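Local atomic coordinates of odorant binding protein (AGAP010409-PA) (Anopheles gambiae, PDB entry 3L4A), a protein that probably binds odorants as a small, secreted, mainly helical member of the PBP/GOBP family. Residues A62-N66 with L67-D71; E109-E112 with M113-N117; L51-D54 with K55-V58. All coordinates share one frame; numbering follows the deposited sequence. Where two conformers were deposited one is given.

Interaction 1: A62-N66 with L67-D71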
ATOM      1  N   ALA A  62       8.294   7.440  -1.929  1.00 13.52           N
ATOM      2  CA  ALA A  62       8.179   6.298  -2.832  1.00 13.81           C
ATOM      3  C   ALA A  62       6.772   6.189  -3.420  1.00 11.53           C
ATOM      4  O   ALA A  62       6.595   5.935  -4.606  1.00 12.41           O
ATOM      5  CB  ALA A  62       8.559   5.017  -2.116  1.00 13.04           C
ATOM      6  N   ASN A  63       5.761   6.390  -2.582  1.00 11.11           N
ATOM      7  CA  ASN A  63       4.388   6.394  -3.073  1.00  9.52           C
ATOM      8  C   ASN A  63       4.072   7.566  -4.010  1.00  9.09           C
ATOM      9  O   ASN A  63       3.366   7.414  -5.004  1.00 10.97           O
ATOM     10  CB  ASN A  63       3.407   6.305  -1.904  1.00  9.33           C
ATOM     11  CG  ASN A  63       3.292   4.900  -1.373  1.00 10.31           C
ATOM     12  OD1 ASN A  63       2.523   4.091  -1.902  1.00 10.99           O
ATOM     13  ND2 ASN A  63       4.073   4.580  -0.351  1.00 11.51           N
ATOM     14  N   TRP A  64       4.611   8.742  -3.696  1.00 10.10           N
ATOM     15  CA  TRP A  64       4.469   9.898  -4.572  1.00  9.39           C
ATOM     16  C   TRP A  64       5.010   9.547  -5.949  1.00  9.45           C
ATOM     17  O   TRP A  64       4.378   9.814  -6.961  1.00 11.83           O
ATOM     18  CB  TRP A  64       5.248  11.074  -3.973  1.00 11.16           C
ATOM     19  CG  TRP A  64       5.296  12.317  -4.822  1.00 10.18           C
ATOM     20  CD1 TRP A  64       6.364  12.769  -5.558  1.00 11.82           C
ATOM     21  CD2 TRP A  64       4.257  13.284  -4.994  1.00  8.18           C
ATOM     22  NE1 TRP A  64       6.040  13.943  -6.182  1.00 13.24           N
ATOM     23  CE2 TRP A  64       4.754  14.285  -5.858  1.00 11.01           C
ATOM     24  CE3 TRP A  64       2.951  13.399  -4.511  1.00  9.32           C
ATOM     25  CZ2 TRP A  64       3.996  15.384  -6.237  1.00 12.55           C
ATOM     26  CZ3 TRP A  64       2.195  14.492  -4.892  1.00 13.93           C
ATOM     27  CH2 TRP A  64       2.721  15.472  -5.751  1.00 11.14           C
ATOM     28  N   GLU A  65       6.174   8.916  -5.975  1.00 11.62           N
ATOM     29  CA  GLU A  65       6.780   8.527  -7.241  1.00 11.43           C
ATOM     30  C   GLU A  65       5.970   7.433  -7.940  1.00 12.99           C
ATOM     31  O   GLU A  65       5.912   7.390  -9.168  1.00 17.93           O
ATOM     32  CB  GLU A  65       8.230   8.098  -7.018  1.00 12.70           C
ATOM     33  CG  GLU A  65       9.126   9.256  -6.611  1.00 12.02           C
ATOM     34  CD  GLU A  65      10.531   8.818  -6.219  1.00 16.75           C
ATOM     35  OE1 GLU A  65      10.927   7.680  -6.545  1.00 26.47           O
ATOM     36  OE2 GLU A  65      11.247   9.622  -5.586  1.00 13.49           O
ATOM     37  N   ASN A  66       5.320   6.579  -7.157  1.00 13.36           N
ATOM     38  CA  ASN A  66       4.497   5.503  -7.716  1.00 13.22           C
ATOM     39  C   ASN A  66       3.152   6.011  -8.241  1.00 15.66           C
ATOM     40  O   ASN A  66       2.402   5.266  -8.876  1.00 19.00           O
ATOM     41  CB  ASN A  66       4.299   4.405  -6.668  1.00 12.99           C
ATOM     42  CG  ASN A  66       3.839   3.085  -7.274  1.00 11.02           C
ATOM     43  OD1 ASN A  66       4.329   2.666  -8.321  1.00 17.92           O
ATOM     44  ND2 ASN A  66       2.897   2.422  -6.605  1.00 12.82           N
ATOM     45  N   LEU A  67       2.863   7.283  -7.981  1.00 13.64           N
ATOM     46  CA  LEU A  67       1.655   7.947  -8.456  1.00 15.91           C
ATOM     47  C   LEU A  67       1.938   8.799  -9.694  1.00 15.05           C
ATOM     48  O   LEU A  67       1.197   9.737 -10.004  1.00 17.49           O
ATOM     49  CB  LEU A  67       1.060   8.823  -7.348  1.00 11.96           C
ATOM     50  CG  LEU A  67       0.414   8.032  -6.210  1.00 13.11           C
ATOM     51  CD1 LEU A  67       0.207   8.921  -4.996  1.00 14.70           C
ATOM     52  CD2 LEU A  67      -0.905   7.436  -6.666  1.00 13.53           C
ATOM     53  N   GLY A  68       3.031   8.489 -10.384  1.00 17.30           N
ATOM     54  CA  GLY A  68       3.329   9.132 -11.652  1.00 18.11           C
ATOM     55  C   GLY A  68       4.146  10.406 -11.545  1.00 22.03           C
ATOM     56  O   GLY A  68       4.096  11.251 -12.440  1.00 22.80           O
ATOM     57  N   ASN A  69       4.906  10.543 -10.461  1.00 17.06           N
ATOM     58  CA  ASN A  69       5.729  11.733 -10.255  1.00 14.89           C
ATOM     59  C   ASN A  69       7.205  11.379 -10.195  1.00 13.77           C
ATOM     60  O   ASN A  69       7.570  10.280  -9.777  1.00 15.05           O
ATOM     61  CB  ASN A  69       5.336  12.439  -8.952  1.00 13.10           C
ATOM     62  CG  ASN A  69       3.873  12.791  -8.898  1.00 12.38           C
ATOM     63  OD1 ASN A  69       3.111  12.222  -8.105  1.00 16.28           O
ATOM     64  ND2 ASN A  69       3.460  13.732  -9.731  1.00 15.25           N
ATOM     65  N   SER A  70       8.060  12.318 -10.595  1.00 13.08           N
ATOM     66  CA  SER A  70       9.501  12.094 -10.519  1.00 16.20           C
ATOM     67  C   SER A  70      10.205  13.076  -9.580  1.00 19.00           C
ATOM     68  O   SER A  70      11.416  12.984  -9.365  1.00 21.34           O
ATOM     69  CB  SER A  70      10.122  12.181 -11.915  0.57 16.57           C
ATOM     70  OG  SER A  70       9.708  13.364 -12.577  0.57 21.48           O
ATOM     71  N   ASP A  71       9.435  14.000  -9.013  1.00 12.61           N
ATOM     72  CA  ASP A  71       9.996  15.074  -8.188  1.00 11.88           C
ATOM     73  C   ASP A  71       9.793  14.851  -6.689  1.00 13.04           C
ATOM     74  O   ASP A  71       9.231  13.838  -6.281  1.00 12.90           O
ATOM     75  CB  ASP A  71       9.392  16.416  -8.604  1.00 12.83           C
ATOM     76  CG  ASP A  71       7.871  16.459  -8.461  1.00 15.53           C
ATOM     77  OD1 ASP A  71       7.220  15.394  -8.329  1.00 13.93           O
ATOM     78  OD2 ASP A  71       7.308  17.569  -8.504  1.00 15.68           O
TER
HETATM   79  O   HOH W   1      12.836  12.075  -6.655  1.00 30.67           O
HETATM   80  O   HOH W   2       4.521   6.150 -11.290  1.00 33.59           O
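The indole N-H of W64 donates to the carboxylate of D71, NE1 to OD1 at 2.8 Å with an N-H...O angle of 158°. D71 lies near the plane of the ring, at its edge, whereas the indole reaches OD1 from above the carboxylate plane. This bond holds the loop that leaves the C-terminal turn of helix 60-66 against that turn, in an insect odorant-binding fold of the PBP/GOBP family. With CG of W64 trans to the backbone N (chi1 175°), the indole reaches toward the loop. Backbone bonds tie the turn itself: L67 N gives to W64 O at 3.1 Å, and G68 N makes a weak bond to E65 O. G68 adopts positive phi, a conformation easily reached by glycine. One water donates to E65 O at 2.8 Å and accepts weakly from G68 N; another donates to E65 OE2 and to the carbonyl of S70, while Q61 also holds that carboxylate. Packing follows. The amide of N69 is stacked over one face of the indole, the planes 15° apart, and N69 CB sits 3.6 Å from the centroid of the five-membered ring in a CH-pi contact. F77 meets the same indole edge-to-face. E65 CA makes a C-H...O contact with N69 O at 3.2 Å, and L67 CG rests 3.2 Å from N63 O.

Interaction 2: E109-E112 with M113-N117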
ATOM      1  N   GLU A 109      -7.600   7.242  -2.110  1.00 14.33           N
ATOM      2  CA  GLU A 109      -8.100   8.300  -2.986  1.00 13.10           C
ATOM      3  C   GLU A 109      -7.044   8.720  -4.011  1.00 16.78           C
ATOM      4  O   GLU A 109      -7.368   8.990  -5.163  1.00 13.63           O
ATOM      5  CB  GLU A 109      -8.583   9.512  -2.178  1.00 15.24           C
ATOM      6  CG  GLU A 109      -9.859   9.281  -1.378  1.00 18.67           C
ATOM      7  CD  GLU A 109      -9.601   8.712   0.005  1.00 21.09           C
ATOM      8  OE1 GLU A 109     -10.558   8.667   0.812  1.00 21.90           O
ATOM      9  OE2 GLU A 109      -8.446   8.317   0.289  1.00 16.46           O
ATOM     10  N   ASP A 110      -5.781   8.772  -3.591  1.00 13.29           N
ATOM     11  CA  ASP A 110      -4.702   9.173  -4.483  1.00  9.90           C
ATOM     12  C   ASP A 110      -4.498   8.165  -5.605  1.00 13.16           C
ATOM     13  O   ASP A 110      -4.345   8.536  -6.773  1.00 12.89           O
ATOM     14  CB  ASP A 110      -3.402   9.337  -3.694  1.00 12.39           C
ATOM     15  CG  ASP A 110      -3.550  10.283  -2.527  1.00 15.92           C
ATOM     16  OD1 ASP A 110      -3.122  11.445  -2.651  1.00 17.05           O
ATOM     17  OD2 ASP A 110      -4.115   9.868  -1.495  1.00 21.72           O
ATOM     18  N   TYR A 111      -4.481   6.888  -5.251  1.00 11.25           N
ATOM     19  CA  TYR A 111      -4.247   5.852  -6.240  1.00 12.00           C
ATOM     20  C   TYR A 111      -5.417   5.769  -7.204  1.00 15.99           C
ATOM     21  O   TYR A 111      -5.224   5.600  -8.408  1.00 17.23           O
ATOM     22  CB  TYR A 111      -3.963   4.502  -5.569  1.00 13.66           C
ATOM     23  CG  TYR A 111      -2.497   4.329  -5.231  1.00 11.71           C
ATOM     24  CD1 TYR A 111      -1.590   3.957  -6.210  1.00 14.26           C
ATOM     25  CD2 TYR A 111      -2.018   4.562  -3.948  1.00 12.15           C
ATOM     26  CE1 TYR A 111      -0.247   3.808  -5.930  1.00 12.74           C
ATOM     27  CE2 TYR A 111      -0.668   4.416  -3.648  1.00 10.84           C
ATOM     28  CZ  TYR A 111       0.212   4.042  -4.647  1.00 11.97           C
ATOM     29  OH  TYR A 111       1.556   3.881  -4.380  1.00 11.21           O
ATOM     30  N   GLU A 112      -6.626   5.930  -6.681  1.00 13.96           N
ATOM     31  CA  GLU A 112      -7.805   5.863  -7.538  1.00 16.54           C
ATOM     32  C   GLU A 112      -7.841   7.039  -8.511  1.00 17.30           C
ATOM     33  O   GLU A 112      -8.193   6.869  -9.675  1.00 17.98           O
ATOM     34  CB  GLU A 112      -9.097   5.734  -6.720  1.00 17.90           C
ATOM     35  CG  GLU A 112      -9.131   4.435  -5.927  1.00 20.66           C
ATOM     36  CD  GLU A 112     -10.528   3.996  -5.530  1.00 28.63           C
ATOM     37  OE1 GLU A 112     -11.511   4.605  -6.002  1.00 27.20           O
ATOM     38  OE2 GLU A 112     -10.638   3.029  -4.744  1.00 29.99           O
ATOM     39  N   MET A 113      -7.444   8.221  -8.058  1.00 14.84           N
ATOM     40  CA  MET A 113      -7.420   9.365  -8.960  1.00 18.02           C
ATOM     41  C   MET A 113      -6.391   9.143 -10.061  1.00 20.00           C
ATOM     42  O   MET A 113      -6.646   9.420 -11.232  1.00 22.79           O
ATOM     43  CB  MET A 113      -7.110  10.654  -8.209  1.00 18.88           C
ATOM     44  CG  MET A 113      -7.320  11.886  -9.063  1.00 25.92           C
ATOM     45  SD  MET A 113      -7.164  13.410  -8.130  1.00 26.45           S
ATOM     46  CE  MET A 113      -5.388  13.505  -7.930  1.00 20.69           C
ATOM     47  N   TYR A 114      -5.224   8.642  -9.674  1.00 15.11           N
ATOM     48  CA  TYR A 114      -4.150   8.381 -10.619  1.00 20.04           C
ATOM     49  C   TYR A 114      -4.574   7.334 -11.644  1.00 20.71           C
ATOM     50  O   TYR A 114      -4.299   7.470 -12.836  1.00 23.51           O
ATOM     51  CB  TYR A 114      -2.901   7.918  -9.871  1.00 15.98           C
ATOM     52  CG  TYR A 114      -1.769   7.497 -10.775  1.00 24.22           C
ATOM     53  CD1 TYR A 114      -1.292   8.352 -11.758  1.00 22.52           C
ATOM     54  CD2 TYR A 114      -1.167   6.254 -10.640  1.00 24.07           C
ATOM     55  CE1 TYR A 114      -0.256   7.978 -12.589  1.00 21.73           C
ATOM     56  CE2 TYR A 114      -0.120   5.873 -11.468  1.00 23.88           C
ATOM     57  CZ  TYR A 114       0.328   6.743 -12.438  1.00 25.06           C
ATOM     58  OH  TYR A 114       1.365   6.379 -13.269  1.00 30.48           O
ATOM     59  N   GLN A 115      -5.254   6.298 -11.170  1.00 19.30           N
ATOM     60  CA  GLN A 115      -5.692   5.202 -12.027  1.00 28.35           C
ATOM     61  C   GLN A 115      -6.813   5.628 -12.974  1.00 29.73           C
ATOM     62  O   GLN A 115      -6.928   5.107 -14.084  1.00 31.84           O
ATOM     63  CB  GLN A 115      -6.110   4.004 -11.171  1.00 19.46           C
ATOM     64  CG  GLN A 115      -4.929   3.332 -10.478  1.00 26.59           C
ATOM     65  CD  GLN A 115      -5.320   2.575  -9.222  1.00 36.33           C
ATOM     66  OE1 GLN A 115      -6.497   2.506  -8.860  1.00 34.91           O
ATOM     67  NE2 GLN A 115      -4.328   2.002  -8.545  1.00 30.51           N
ATOM     68  N   ASN A 116      -7.626   6.585 -12.540  1.00 28.06           N
ATOM     69  CA  ASN A 116      -8.716   7.094 -13.366  1.00 28.12           C
ATOM     70  C   ASN A 116      -8.261   8.194 -14.322  1.00 38.54           C
ATOM     71  O   ASN A 116      -9.025   8.640 -15.179  1.00 49.89           O
ATOM     72  CB  ASN A 116      -9.873   7.583 -12.494  1.00 32.64           C
ATOM     73  CG  ASN A 116     -10.634   6.444 -11.846  1.00 39.43           C
ATOM     74  OD1 ASN A 116     -10.828   5.389 -12.452  1.00 49.46           O
ATOM     75  ND2 ASN A 116     -11.072   6.650 -10.609  1.00 48.84           N
ATOM     76  N   ASN A 117      -7.015   8.629 -14.170  1.00 33.41           N
ATOM     77  CA  ASN A 117      -6.433   9.612 -15.076  1.00 44.30           C
ATOM     78  C   ASN A 117      -5.745   8.931 -16.253  1.00 44.01           C
ATOM     79  O   ASN A 117      -5.587   9.522 -17.321  1.00 55.88           O
ATOM     80  CB  ASN A 117      -5.438  10.513 -14.338  1.00 41.49           C
ATOM     81  CG  ASN A 117      -6.110  11.431 -13.332  1.00 46.24           C
ATOM     82  OD1 ASN A 117      -7.337  11.474 -13.235  1.00 50.58           O
ATOM     83  ND2 ASN A 117      -5.306  12.174 -12.577  1.00 44.47           N
TER
HETATM   84  O   HOH W   3     -12.694   6.126  -7.805  1.00 30.65           O
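Chi1 of -70° sets CG of Q115 beside its own backbone N and folds the side chain back along the helix toward Y111, one turn earlier. CG and CD then both lie 3.1 Å from Y111 O, and NE2 approaches Y111 CB to 3.9 Å. The amide crosses the phenol ring obliquely, with the two planes 46° apart, so this is van der Waals packing and not a stack. A similar chi1, -72°, brings the amide of N116 back over E112, where ND2 comes within 3.0 Å of E112 O at an angle too poor for a hydrogen bond. A water links the two side chains instead: it donates to E112 OE1 at 2.6 Å and accepts weakly from N116 ND2. The other carboxylate oxygen of E112 forms a salt bridge with R108, so each carboxylate oxygen has a partner. Beneath the side chains, four backbone bonds join the turns: M113 N to E109 O, Y114 N to D110 O, Q115 N to Y111 O (2.8 Å) and N116 N to E112 O. The side-chain pairs one turn apart follow the same spacing as these i to i+4 backbone bonds, which are the signature of an alpha helix, here the surface helix 108-117.

Interaction 3: L51-D54 with K55-V58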
ATOM      1  N   LEU A  51       7.450   0.313  -0.828  1.00  8.68           N
ATOM      2  CA  LEU A  51       6.488   1.383  -0.567  1.00  8.05           C
ATOM      3  C   LEU A  51       6.103   1.406   0.901  1.00  9.98           C
ATOM      4  O   LEU A  51       5.449   2.342   1.363  1.00  9.81           O
ATOM      5  CB  LEU A  51       5.213   1.135  -1.369  1.00  8.09           C
ATOM      6  CG  LEU A  51       5.344   1.103  -2.882  1.00  9.30           C
ATOM      7  CD1 LEU A  51       4.048   0.632  -3.522  1.00 12.03           C
ATOM      8  CD2 LEU A  51       5.728   2.486  -3.395  1.00 12.62           C
ATOM      9  N   TYR A  52       6.492   0.365   1.622  1.00  8.62           N
ATOM     10  CA  TYR A  52       5.977   0.121   2.959  1.00  9.60           C
ATOM     11  C   TYR A  52       6.948  -0.726   3.744  1.00 10.00           C
ATOM     12  O   TYR A  52       7.716  -1.519   3.187  1.00 12.44           O
ATOM     13  CB  TYR A  52       4.615  -0.602   2.894  1.00  9.19           C
ATOM     14  CG  TYR A  52       4.037  -0.901   4.262  1.00  7.24           C
ATOM     15  CD1 TYR A  52       3.299   0.055   4.945  1.00 10.48           C
ATOM     16  CD2 TYR A  52       4.234  -2.140   4.880  1.00  8.25           C
ATOM     17  CE1 TYR A  52       2.788  -0.198   6.205  1.00  9.77           C
ATOM     18  CE2 TYR A  52       3.715  -2.403   6.147  1.00  9.33           C
ATOM     19  CZ  TYR A  52       2.986  -1.425   6.801  1.00  9.04           C
ATOM     20  OH  TYR A  52       2.458  -1.648   8.051  1.00 10.12           O
ATOM     21  N   ASP A  53       6.870  -0.569   5.056  1.00 10.89           N
ATOM     22  CA  ASP A  53       7.733  -1.256   5.977  1.00  9.97           C
ATOM     23  C   ASP A  53       6.963  -1.484   7.278  1.00 10.74           C
ATOM     24  O   ASP A  53       6.278  -0.582   7.739  1.00 11.39           O
ATOM     25  CB  ASP A  53       8.942  -0.352   6.226  1.00 16.18           C
ATOM     26  CG  ASP A  53      10.000  -1.029   7.025  1.00 12.65           C
ATOM     27  OD1 ASP A  53      10.940  -1.552   6.399  1.00 20.53           O
ATOM     28  OD2 ASP A  53       9.865  -1.080   8.271  1.00  9.29           O
ATOM     29  N   ASP A  54       7.061  -2.676   7.862  1.00 11.36           N
ATOM     30  CA  ASP A  54       6.299  -2.987   9.071  1.00 12.08           C
ATOM     31  C   ASP A  54       6.634  -2.034  10.208  1.00 14.33           C
ATOM     32  O   ASP A  54       5.774  -1.709  11.027  1.00 14.18           O
ATOM     33  CB  ASP A  54       6.546  -4.428   9.528  1.00 13.67           C
ATOM     34  CG  ASP A  54       6.026  -5.447   8.541  1.00 18.34           C
ATOM     35  OD1 ASP A  54       4.877  -5.295   8.075  1.00 12.42           O
ATOM     36  OD2 ASP A  54       6.763  -6.403   8.231  1.00 21.51           O
ATOM     37  N   LYS A  55       7.891  -1.601  10.253  1.00 14.14           N
ATOM     38  CA  LYS A  55       8.371  -0.739  11.324  1.00 13.98           C
ATOM     39  C   LYS A  55       8.235   0.737  10.975  1.00 12.18           C
ATOM     40  O   LYS A  55       7.776   1.536  11.796  1.00 15.61           O
ATOM     41  CB  LYS A  55       9.834  -1.058  11.653  1.00 13.21           C
ATOM     42  CG  LYS A  55      10.403  -0.236  12.803  1.00 14.18           C
ATOM     43  CD  LYS A  55      11.778  -0.730  13.212  1.00 16.43           C
ATOM     44  CE  LYS A  55      12.282   0.053  14.418  1.00 29.37           C
ATOM     45  NZ  LYS A  55      13.655  -0.333  14.834  1.00 29.97           N
ATOM     46  N   TYR A  56       8.649   1.094   9.762  1.00 10.32           N
ATOM     47  CA  TYR A  56       8.761   2.498   9.388  1.00 10.49           C
ATOM     48  C   TYR A  56       7.540   3.021   8.649  1.00 12.80           C
ATOM     49  O   TYR A  56       7.456   4.214   8.337  1.00 13.70           O
ATOM     50  CB  TYR A  56      10.052   2.748   8.602  1.00 11.47           C
ATOM     51  CG  TYR A  56      11.265   2.380   9.421  1.00 14.35           C
ATOM     52  CD1 TYR A  56      11.587   3.093  10.565  1.00 18.67           C
ATOM     53  CD2 TYR A  56      12.068   1.305   9.068  1.00 13.23           C
ATOM     54  CE1 TYR A  56      12.685   2.751  11.328  1.00 18.24           C
ATOM     55  CE2 TYR A  56      13.163   0.956   9.825  1.00 16.23           C
ATOM     56  CZ  TYR A  56      13.461   1.682  10.953  1.00 16.80           C
ATOM     57  OH  TYR A  56      14.550   1.351  11.719  1.00 21.53           O
ATOM     58  N   GLY A  57       6.599   2.123   8.375  1.00 11.15           N
ATOM     59  CA  GLY A  57       5.328   2.513   7.786  1.00 13.10           C
ATOM     60  C   GLY A  57       5.410   2.779   6.293  1.00 12.41           C
ATOM     61  O   GLY A  57       6.144   2.119   5.563  1.00 11.38           O
ATOM     62  N   VAL A  58       4.676   3.787   5.842  1.00 14.03           N
ATOM     63  CA  VAL A  58       4.583   4.114   4.423  1.00 11.12           C
ATOM     64  C   VAL A  58       5.674   5.095   3.987  1.00 12.48           C
ATOM     65  O   VAL A  58       5.838   6.158   4.591  1.00 13.97           O
ATOM     66  CB  VAL A  58       3.206   4.733   4.118  1.00 13.84           C
ATOM     67  CG1 VAL A  58       3.137   5.244   2.690  1.00 12.00           C
ATOM     68  CG2 VAL A  58       2.101   3.724   4.394  1.00 12.83           C
TER
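D53 and G57 form the hydrogen-bonded pair of a tight antiparallel beta hairpin, strands 52-53 and 57-58, in an otherwise helical protein. Both backbone bonds of the pair, D53 N to G57 O and G57 N to D53 O, measure 2.8 Å and enclose the three-residue turn 54-56. G57 takes a positive phi (78°), readily adopted by a residue without a side chain. Side-chain polar bonds brace the turn from within: D53 OD2 accepts from K55 N at 2.8 Å, closing an Asx turn, and from Y56 N at 2.9 Å. The two donors approach the anti side of this oxygen from opposite faces of the carboxylate. A chi1 of -172° swings the D53 carboxylate away from its own N and alongside the Y56 ring, their planes 39° apart. D54 turns outward from the hairpin to a salt bridge with R43. Apolar contact falls on the other face, where Y52 and V58 form the non-hydrogen-bonded pair and Y52 packs onto helix 96-105. W134, in the C-terminal tag of the construct, touches D53 and Y56. A C-H...O contact joins Y52 CA to G57 O at 3.3 Å, and V58 CG2 meets the edge of the Y52 ring in its plane, 3.9 Å from CD1.

Interactions 3 and 1 follow each other along the chain, since strand 57-58 runs into helix 60-66; interaction 2 comes later, in helix 108-117. Interaction 3 is partly buried, its centre about 9 Å from that of the chain, while interactions 1 and 2 lie nearer the surface, about 13 Å out. N63 joins all three: its ND2 and OD1 probably hydrogen-bond L51 O and Y111 OH, respectively, and N66 ND2 also reaches Y111 OH. L67 adds apolar packing on Y111. The chemistry differs accordingly: indole stacking and bridging waters at a helix end in interaction 1, repeated helical bonds with solvent-linked polar groups in interaction 2, and a carboxylate-braced turn in interaction 3.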